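Local coordinates for protein Ser-thr phosphatase MSPP (Mycobacterium smegmatis, PDB 2JFT) that probably removes phosphate from phosphoserine and phosphothreonine residues of proteins, as a metal-dependent phosphatase of the PP2C family, at residues A[18-23]-A[41-46]. Numbering follows the deposited sequence.
With SO4 (sulfate ion), chain G.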
ATOM      1  N   ARG A  18      -4.002   6.623 -17.497  1.00 13.62           N
ATOM      2  CA  ARG A  18      -3.524   5.256 -17.693  1.00 12.90           C
ATOM      3  C   ARG A  18      -4.522   4.396 -18.447  1.00 12.23           C
ATOM      4  O   ARG A  18      -5.743   4.539 -18.271  1.00 13.72           O
ATOM      5  CB  ARG A  18      -3.242   4.574 -16.358  1.00 11.92           C
ATOM      6  CG  ARG A  18      -2.225   5.269 -15.477  1.00 11.94           C
ATOM      7  CD  ARG A  18      -0.905   5.500 -16.154  1.00 12.89           C
ATOM      8  NE  ARG A  18       0.135   6.022 -15.280  1.00 12.48           N
ATOM      9  CZ  ARG A  18       1.055   5.358 -14.641  1.00 12.84           C
ATOM     10  NH1 ARG A  18       1.103   4.038 -14.693  1.00 14.43           N
ATOM     11  NH2 ARG A  18       1.944   6.046 -13.917  1.00 14.48           N
ATOM     12  N   GLU A  19      -4.008   3.476 -19.244  1.00 12.54           N
ATOM     13  CA  GLU A  19      -4.844   2.622 -20.063  1.00 13.03           C
ATOM     14  C   GLU A  19      -5.383   1.409 -19.310  1.00 12.21           C
ATOM     15  O   GLU A  19      -6.353   0.766 -19.787  1.00 13.95           O
ATOM     16  CB  GLU A  19      -4.068   2.141 -21.323  1.00 14.11           C
ATOM     17  CG  GLU A  19      -3.714   3.314 -22.218  1.00 15.90           C
ATOM     18  CD  GLU A  19      -3.003   2.914 -23.501  1.00 18.00           C
ATOM     19  OE1 GLU A  19      -2.111   2.020 -23.424  1.00 18.20           O
ATOM     20  OE2 GLU A  19      -3.364   3.472 -24.555  1.00 17.70           O
ATOM     21  N   ASN A  20      -4.828   1.103 -18.184  1.00 11.80           N
ATOM     22  CA  ASN A  20      -5.278   0.034 -17.314  1.00 11.74           C
ATOM     23  C   ASN A  20      -5.190   0.522 -15.875  1.00 11.34           C
ATOM     24  O   ASN A  20      -4.365   1.360 -15.537  1.00 12.42           O
ATOM     25  CB  ASN A  20      -4.427  -1.246 -17.451  1.00 13.04           C
ATOM     26  CG  ASN A  20      -4.672  -1.951 -18.740  1.00 14.61           C
ATOM     27  OD1 ASN A  20      -3.956  -1.741 -19.701  1.00 15.89           O
ATOM     28  ND2 ASN A  20      -5.655  -2.836 -18.759  1.00 18.15           N
ATOM     29  N   ASN A  21      -6.050  -0.059 -15.027  1.00 11.93           N
ATOM     30  CA  ASN A  21      -5.893   0.052 -13.601  1.00 10.88           C
ATOM     31  C   ASN A  21      -5.085  -1.168 -13.154  1.00 10.70           C
ATOM     32  O   ASN A  21      -5.598  -2.278 -13.052  1.00 13.02           O
ATOM     33  CB  ASN A  21      -7.222   0.111 -12.860  1.00 11.68           C
ATOM     34  CG  ASN A  21      -6.968   0.476 -11.400  1.00 11.94           C
ATOM     35  OD1 ASN A  21      -5.842   0.517 -10.918  1.00 11.94           O
ATOM     36  ND2 ASN A  21      -8.048   0.787 -10.674  1.00 18.12           N
ATOM     37  N   GLN A  22      -3.780  -0.954 -12.903  1.00 10.49           N
ATOM     38  CA  GLN A  22      -2.902  -2.038 -12.473  1.00 10.36           C
ATOM     39  C   GLN A  22      -2.716  -2.035 -10.980  1.00 10.36           C
ATOM     40  O   GLN A  22      -1.920  -2.848 -10.458  1.00 10.65           O
ATOM     41  CB  GLN A  22      -1.537  -1.942 -13.180  1.00 10.93           C
ATOM     42  CG  GLN A  22      -1.688  -1.960 -14.681  1.00 11.81           C
ATOM     43  CD  GLN A  22      -0.344  -2.094 -15.376  1.00 12.68           C
ATOM     44  OE1 GLN A  22       0.653  -1.504 -14.962  1.00 14.93           O
ATOM     45  NE2 GLN A  22      -0.290  -2.849 -16.443  1.00 14.95           N
ATOM     46  N   ASP A  23      -3.462  -1.230 -10.230  1.00 10.77           N
ATOM     47  CA  ASP A  23      -3.520  -1.358  -8.783  1.00 10.41           C
ATOM     48  C   ASP A  23      -4.582  -2.410  -8.373  1.00 10.54           C
ATOM     49  O   ASP A  23      -5.464  -2.735  -9.169  1.00 12.38           O
ATOM     50  CB  ASP A  23      -3.932  -0.049  -8.131  1.00 11.15           C
ATOM     51  CG  ASP A  23      -2.999   1.126  -8.114  1.00 10.42           C
ATOM     52  OD1 ASP A  23      -1.843   1.019  -8.551  1.00 11.29           O
ATOM     53  OD2 ASP A  23      -3.452   2.190  -7.594  1.00 11.41           O
ATOM     54  N   ARG A  41       2.092  -6.542 -17.852  1.00 13.55           N
ATOM     55  CA  ARG A  41       1.218  -7.468 -17.138  1.00 13.83           C
ATOM     56  C   ARG A  41       1.112  -7.049 -15.651  1.00 12.53           C
ATOM     57  O   ARG A  41       0.834  -7.890 -14.791  1.00 13.74           O
ATOM     58  CB  ARG A  41       1.673  -8.926 -17.276  1.00 14.75           C
ATOM     59  CG  ARG A  41       1.585  -9.349 -18.755  1.00 21.00           C
ATOM     60  CD  ARG A  41       1.831 -10.793 -18.993  1.00 24.06           C
ATOM     61  NE  ARG A  41       1.007 -11.760 -18.335  1.00 25.21           N
ATOM     62  CZ  ARG A  41       1.014 -13.086 -18.260  1.00 27.76           C
ATOM     63  NH1 ARG A  41       1.997 -13.737 -18.891  1.00 30.82           N
ATOM     64  NH2 ARG A  41       0.124 -13.831 -17.574  1.00 32.59           N
ATOM     65  N   GLY A  42       1.267  -5.757 -15.364  1.00 12.18           N
ATOM     66  CA  GLY A  42       1.177  -5.290 -13.974  1.00 11.73           C
ATOM     67  C   GLY A  42      -0.172  -5.592 -13.307  1.00 12.25           C
ATOM     68  O   GLY A  42      -0.228  -5.844 -12.123  1.00 12.55           O
ATOM     69  N   HIS A  43      -1.279  -5.585 -14.073  1.00 12.84           N
ATOM     70  CA  HIS A  43      -2.604  -5.883 -13.495  0.57 12.53           C
ATOM     71  C   HIS A  43      -2.608  -7.324 -13.042  1.00 12.92           C
ATOM     72  O   HIS A  43      -3.193  -7.651 -11.983  1.00 14.63           O
ATOM     73  CB  HIS A  43      -3.710  -5.526 -14.478  0.57 14.48           C
ATOM     74  CG  HIS A  43      -3.561  -5.821 -15.936  0.57 15.53           C
ATOM     75  ND1 HIS A  43      -2.603  -5.283 -16.765  0.57 16.20           N
ATOM     76  CD2 HIS A  43      -4.276  -6.655 -16.737  0.57 17.42           C
ATOM     77  CE1 HIS A  43      -2.736  -5.744 -17.986  0.57 20.24           C
ATOM     78  NE2 HIS A  43      -3.760  -6.594 -18.013  0.57 17.63           N
ATOM     79  N   HIS A  44      -2.016  -8.223 -13.828  1.00 12.37           N
ATOM     80  CA  HIS A  44      -1.948  -9.625 -13.440  1.00 13.04           C
ATOM     81  C   HIS A  44      -1.134  -9.816 -12.188  1.00 13.11           C
ATOM     82  O   HIS A  44      -1.461 -10.602 -11.294  1.00 13.94           O
ATOM     83  CB  HIS A  44      -1.354 -10.445 -14.571  1.00 15.00           C
ATOM     84  CG  HIS A  44      -2.274 -10.605 -15.708  1.00 16.26           C
ATOM     85  ND1 HIS A  44      -1.841 -11.142 -16.833  1.00 23.60           N
ATOM     86  CD2 HIS A  44      -3.588 -10.400 -15.891  1.00 16.99           C
ATOM     87  CE1 HIS A  44      -2.771 -11.201 -17.721  1.00 24.04           C
ATOM     88  NE2 HIS A  44      -3.890 -10.780 -17.138  1.00 20.19           N
ATOM     89  N   ALA A  45      -0.038  -9.034 -12.083  1.00 11.99           N
ATOM     90  CA  ALA A  45       0.846  -9.130 -10.941  1.00 11.99           C
ATOM     91  C   ALA A  45       0.136  -8.753  -9.647  1.00 11.40           C
ATOM     92  O   ALA A  45       0.187  -9.447  -8.654  1.00 11.86           O
ATOM     93  CB  ALA A  45       2.111  -8.301 -11.166  1.00 12.97           C
ATOM     94  N   SER A  46      -0.509  -7.589  -9.662  1.00 11.39           N
ATOM     95  CA  SER A  46      -1.122  -7.119  -8.408  1.00 11.38           C
ATOM     96  C   SER A  46      -2.306  -7.961  -8.018  1.00 11.07           C
ATOM     97  O   SER A  46      -2.441  -8.310  -6.812  1.00 12.13           O
ATOM     98  CB  SER A  46      -1.498  -5.639  -8.579  1.00 11.40           C
ATOM     99  OG  SER A  46      -2.374  -5.443  -9.666  1.00 11.74           O
TER
HETATM  100  S   SO4 G 306       4.568   3.341 -13.384  0.88 16.16           S
HETATM  101  O1  SO4 G 306       5.709   4.134 -13.077  0.88 28.94           O
HETATM  102  O2  SO4 G 306       3.402   3.766 -12.650  0.88 16.86           O
HETATM  103  O3  SO4 G 306       4.265   3.550 -14.814  0.88 26.66           O
HETATM  104  O4  SO4 G 306       4.830   1.959 -13.210  0.88 17.76           O
HETATM  105  O   HOH W   1      -4.735  -5.028 -10.948  1.00 16.61           O
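At the metal-binding edge of the PP2C fold, the loop leading into strand 23-28 packs Gln22 against Gly42, His43 and Ser46 at the start of helix 42-59. The hydroxyl OG of Ser46 donates to Gln22 O at 2.8 Å, reaching the carbonyl from above its plane; with chi1 at 58°, OG sits between the backbone N and carbonyl carbon and faces the loop. A water gives one hydrogen to this same OG and another to Asp23 O. The side chain of Gln22 runs extended beyond CG past the backbone of Gly42 and His43. In the conformer of His43 described, Gln22 NE2 makes a weak hydrogen bond to His43 ND1 at the ring edge (3.4 Å), its stronger partner being Gly39 O, and Asn20 ND2 lies over the ring centre, 4.2 Å from His43 CE1, amide and ring nearly parallel. Arg18 NH1 and NH2 both bond O2 of a sulfate ion, probably from the crystallisation liquor. Asp23 N donates to Asn21 OD1, an Asx turn at the strand start. Direct bonds thus hold Gln22 to the helix, and the water extends them to the backbone of Asp23, whose carboxylate, beside metal ligand Asp36, is consistent with a second-shell role.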